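RBSTP2229 gene product (Geobacillus stearothermophilus, PDB 1T6A) is of unknown function and belongs to the DUF1885 family, pairing a long N-terminal helix with a small alpha+beta body. Local coordinates at residues A[6-9]-A[10-14]; A[73-77]-A[78-82]. All coordinates share one frame; numbering follows the deposited sequence. Where two conformers were deposited one is given.

Contact 1. Residues A[6-9]-A[10-14]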
loop_
_atom_site.group_PDB
_atom_site.type_symbol
_atom_site.label_atom_id
_atom_site.label_comp_id
_atom_site.label_asym_id
_atom_site.label_seq_id
_atom_site.Cartn_x
_atom_site.Cartn_y
_atom_site.Cartn_z
ATOM N N LEU A 6 31.072 -21.844 -15.324
ATOM C CA LEU A 6 30.041 -22.311 -16.220
ATOM C C LEU A 6 30.655 -22.700 -17.563
ATOM O O LEU A 6 31.180 -21.839 -18.276
ATOM C CB LEU A 6 29.017 -21.188 -16.445
ATOM C CG LEU A 6 27.923 -21.430 -17.471
ATOM C CD1 LEU A 6 27.043 -22.631 -17.148
ATOM C CD2 LEU A 6 27.074 -20.185 -17.588
ATOM N N LYS A 7 30.535 -23.966 -17.937
ATOM C CA LYS A 7 30.891 -24.378 -19.285
ATOM C C LYS A 7 29.743 -24.119 -20.263
ATOM O O LYS A 7 28.686 -24.738 -20.189
ATOM C CB LYS A 7 31.290 -25.847 -19.325
ATOM C CG LYS A 7 31.598 -26.327 -20.747
ATOM C CD LYS A 7 32.618 -27.439 -20.766
ATOM C CE LYS A 7 32.015 -28.797 -20.521
ATOM N NZ LYS A 7 33.077 -29.858 -20.712
ATOM N N LEU A 8 29.969 -23.201 -21.189
ATOM C CA LEU A 8 28.953 -22.782 -22.141
ATOM C C LEU A 8 28.590 -23.912 -23.114
ATOM O O LEU A 8 29.375 -24.831 -23.312
ATOM C CB LEU A 8 29.427 -21.546 -22.910
ATOM C CG LEU A 8 29.711 -20.350 -22.004
ATOM C CD1 LEU A 8 30.187 -19.158 -22.815
ATOM C CD2 LEU A 8 28.465 -19.995 -21.181
ATOM N N PRO A 9 27.386 -23.871 -23.690
ATOM C CA PRO A 9 27.005 -24.864 -24.701
ATOM C C PRO A 9 27.962 -24.853 -25.896
ATOM O O PRO A 9 28.507 -23.801 -26.248
ATOM C CB PRO A 9 25.600 -24.431 -25.123
ATOM C CG PRO A 9 25.091 -23.636 -23.950
ATOM C CD PRO A 9 26.309 -22.897 -23.430
ATOM N N ALA A 10 28.158 -26.017 -26.504
ATOM C CA ALA A 10 29.087 -26.157 -27.633
ATOM C C ALA A 10 28.810 -25.107 -28.681
ATOM O O ALA A 10 27.651 -24.861 -29.028
ATOM C CB ALA A 10 28.972 -27.541 -28.243
ATOM N N GLY A 11 29.864 -24.455 -29.164
ATOM C CA GLY A 11 29.739 -23.490 -30.241
ATOM C C GLY A 11 29.459 -22.072 -29.790
ATOM O O GLY A 11 29.555 -21.136 -30.587
ATOM N N LYS A 12 29.119 -21.897 -28.518
ATOM C CA LYS A 12 28.813 -20.582 -27.974
ATOM C C LYS A 12 30.101 -19.843 -27.673
ATOM O O LYS A 12 31.013 -20.409 -27.051
ATOM C CB LYS A 12 27.997 -20.727 -26.690
ATOM C CG LYS A 12 27.689 -19.440 -25.970
ATOM C CD LYS A 12 26.699 -18.605 -26.718
ATOM C CE LYS A 12 26.156 -17.495 -25.827
ATOM N NZ LYS A 12 25.226 -16.646 -26.600
ATOM N N THR A 13 30.175 -18.589 -28.115
ATOM C CA THR A 13 31.314 -17.726 -27.823
ATOM C C THR A 13 30.888 -16.604 -26.893
ATOM O O THR A 13 29.704 -16.298 -26.751
ATOM C CB THR A 13 31.902 -17.094 -29.110
ATOM O OG1 THR A 13 30.883 -16.343 -29.781
ATOM C CG2 THR A 13 32.334 -18.168 -30.120
HETATM N N MSE A 14 31.876 -15.968 -26.294
HETATM C CA MSE A 14 31.643 -15.057 -25.192
HETATM C C MSE A 14 32.840 -14.143 -25.093
HETATM O O MSE A 14 33.977 -14.602 -25.122
HETATM C CB MSE A 14 31.479 -15.872 -23.895
HETATM C CG MSE A 14 31.093 -15.065 -22.672
HETATM SE SE MSE A 14 29.275 -14.309 -22.832
HETATM C CE MSE A 14 28.303 -15.874 -23.236
#

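Contact 2. Residues A[73-77]-A[78-82]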
loop_
_atom_site.group_PDB
_atom_site.type_symbol
_atom_site.label_atom_id
_atom_site.label_comp_id
_atom_site.label_asym_id
_atom_site.label_seq_id
_atom_site.Cartn_x
_atom_site.Cartn_y
_atom_site.Cartn_z
ATOM N N VAL A 73 -18.640 12.516 3.866
ATOM C CA VAL A 73 -18.433 13.907 4.167
ATOM C C VAL A 73 -19.603 14.395 5.025
ATOM O O VAL A 73 -20.746 14.070 4.758
ATOM C CB VAL A 73 -18.339 14.745 2.901
ATOM C CG1 VAL A 73 -18.143 16.215 3.235
ATOM C CG2 VAL A 73 -17.222 14.225 2.003
ATOM N N ARG A 74 -19.286 15.172 6.058
ATOM C CA ARG A 74 -20.266 15.712 6.982
ATOM C C ARG A 74 -20.070 17.218 7.050
ATOM O O ARG A 74 -18.928 17.698 7.043
ATOM C CB ARG A 74 -20.076 15.075 8.354
ATOM C CG ARG A 74 -21.065 15.506 9.423
ATOM C CD ARG A 74 -20.876 14.760 10.724
ATOM N NE ARG A 74 -20.230 15.606 11.719
ATOM C CZ ARG A 74 -19.070 15.369 12.319
ATOM N NH1 ARG A 74 -18.354 14.293 12.045
ATOM N NH2 ARG A 74 -18.624 16.235 13.213
ATOM N N THR A 75 -21.171 17.972 7.015
ATOM C CA THR A 75 -21.140 19.413 7.263
ATOM C C THR A 75 -22.036 19.738 8.472
ATOM O O THR A 75 -23.087 19.115 8.662
ATOM C CB THR A 75 -21.650 20.215 6.052
ATOM O OG1 THR A 75 -23.050 19.945 5.858
ATOM C CG2 THR A 75 -20.957 19.808 4.712
ATOM N N ALA A 76 -21.610 20.688 9.288
ATOM C CA ALA A 76 -22.413 21.178 10.402
ATOM C C ALA A 76 -22.080 22.655 10.544
ATOM O O ALA A 76 -20.938 23.007 10.805
ATOM C CB ALA A 76 -22.083 20.414 11.699
ATOM N N GLY A 77 -23.065 23.521 10.325
ATOM C CA GLY A 77 -22.799 24.944 10.231
ATOM C C GLY A 77 -21.843 25.220 9.072
ATOM O O GLY A 77 -22.056 24.743 7.972
ATOM N N GLU A 78 -20.774 25.961 9.327
ATOM C CA GLU A 78 -19.769 26.219 8.291
ATOM C C GLU A 78 -18.540 25.276 8.408
ATOM O O GLU A 78 -17.501 25.515 7.790
ATOM C CB GLU A 78 -19.351 27.698 8.322
ATOM C CG GLU A 78 -20.431 28.615 7.737
ATOM C CD GLU A 78 -20.290 30.078 8.139
ATOM O OE1 GLU A 78 -19.189 30.473 8.577
ATOM O OE2 GLU A 78 -21.292 30.834 8.020
ATOM N N GLU A 79 -18.674 24.206 9.180
ATOM C CA GLU A 79 -17.588 23.242 9.374
ATOM C C GLU A 79 -17.803 22.058 8.448
ATOM O O GLU A 79 -18.950 21.710 8.125
ATOM C CB GLU A 79 -17.547 22.775 10.822
ATOM C CG GLU A 79 -17.363 23.911 11.807
ATOM C CD GLU A 79 -17.307 23.440 13.254
ATOM O OE1 GLU A 79 -18.082 22.519 13.631
ATOM O OE2 GLU A 79 -16.484 24.007 14.020
ATOM N N THR A 80 -16.699 21.456 8.011
ATOM C CA THR A 80 -16.719 20.282 7.144
ATOM C C THR A 80 -15.755 19.230 7.688
ATOM O O THR A 80 -14.645 19.561 8.140
ATOM C CB THR A 80 -16.350 20.655 5.698
ATOM O OG1 THR A 80 -17.244 21.673 5.198
ATOM C CG2 THR A 80 -16.574 19.493 4.738
ATOM N N PHE A 81 -16.203 17.984 7.636
ATOM C CA PHE A 81 -15.513 16.853 8.206
ATOM C C PHE A 81 -15.442 15.705 7.213
ATOM O O PHE A 81 -16.368 15.522 6.392
ATOM C CB PHE A 81 -16.267 16.310 9.425
ATOM C CG PHE A 81 -16.503 17.323 10.510
ATOM C CD1 PHE A 81 -15.729 17.334 11.655
ATOM C CD2 PHE A 81 -17.514 18.253 10.383
ATOM C CE1 PHE A 81 -15.982 18.256 12.661
ATOM C CE2 PHE A 81 -17.747 19.182 11.367
ATOM C CZ PHE A 81 -16.987 19.181 12.502
ATOM N N ILE A 82 -14.384 14.900 7.321
ATOM C CA ILE A 82 -14.403 13.570 6.721
ATOM C C ILE A 82 -14.533 12.549 7.830
ATOM O O ILE A 82 -13.764 12.571 8.757
ATOM C CB ILE A 82 -13.160 13.329 5.861
ATOM C CG1 ILE A 82 -13.118 14.347 4.736
ATOM C CG2 ILE A 82 -13.187 11.912 5.302
ATOM C CD1 ILE A 82 -11.886 14.242 3.836
HETATM O O HOH W 1 -20.245 23.307 6.196
#

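Contact 1. Residues A[6-9]-A[10-14]
Leu8 and Met14, a selenomethionine, meet where the chain doubles back on itself, their side chains crossing at about a right angle. The CD1 methyl of Leu8 is the point of contact: it lies 3.7 Å from CB of Met14 and 3.8 Å from its terminal CE. Met14 leaves the backbone with CG anti to its N (chi1 -174°), then bends at both chi2 and chi3, and this curl brings CE back to the leucine methyl. Lys12 adds the first part of its chain, with its CG 4.0 Å from Leu8 CD1, while the chain beyond turns off from the leucine. Beyond these apolar touches the loop is closed by one backbone bond: Lys12 N donates to Pro9 O at 3.0 Å (157°). CB of Lys12 packs 3.1 Å from that same Pro9 O. Gly11, with positive phi, takes the third position of the turn, where a CB would jam against the preceding carbonyl oxygen. Met14 also rests on Val19 and Leu22 of helix 16-45. Pro9 to Lys12 thus form a type II beta turn, with the glycine at the third position that suits this type, in the loop leading into that helix.

Contact 2. Residues A[73-77]-A[78-82]
A beta hairpin with a two-residue loop, a type II' turn from Ala76 to Glu79, joins strands 73-76 and 79-82, with Gly77 supplying the positive phi at the turn's second position. Two backbone bonds close the turn, Glu79 N to Ala76 O (3.0 Å) and Ala76 N to Glu79 O. Arg74 and Phe81 form the next hydrogen-bonded pair: Arg74 N reaches Phe81 O at 3.0 Å, and Phe81 N reaches Arg74 O at 2.8 Å. Their side chains share one face of the sheet, where the guanidinium, in one of its two conformers, lies flat on the ring as a cation-pi stack, its plane turned 21° from the ring's and the group centres 3.8 Å apart. NH2 sits over the ring centre, 3.2 Å above its plane. Arg74 runs out extended and bends at chi3 (105°), which lays its flat end across the phenyl. An alanine in place of Phe81 would remove this platform and is likely to leave the guanidinium freer to turn, with the NH1 salt bridge to Asp83 still in place. On the other face Val73 CG1 meets Thr80 CG2 at 3.9 Å, and Thr75 lies alongside Thr80. A water donates to Gly77 O (2.9 Å) and Glu79 O (2.8 Å). The hairpin ends the four-stranded antiparallel sheet at its edge strand 79-85, and Ile82 packs on Leu105 and Leu109 of helix 92-109.

Overall arrangement
Contacts 1 and 2 lie far apart in this elongated chain, on opposite sides of its centre: their centres are 72 Å apart, and their nearest atoms about 56 Å. Contact 1 comes wholly earlier in the chain, and helix 16-45 follows directly on it, carrying the chain from the N-terminal loop to the sheet that holds the second. Both are turns at the surface, but of different kinds: 6-14 holds a type II turn in a loop outside any strand, whereas 73-82 is the tip of a hairpin. Their centres stand 44 Å and 28 Å from that of the chain. Both fall within the DUF1885 range, a family of unknown function, so neither turn can be tied to a site.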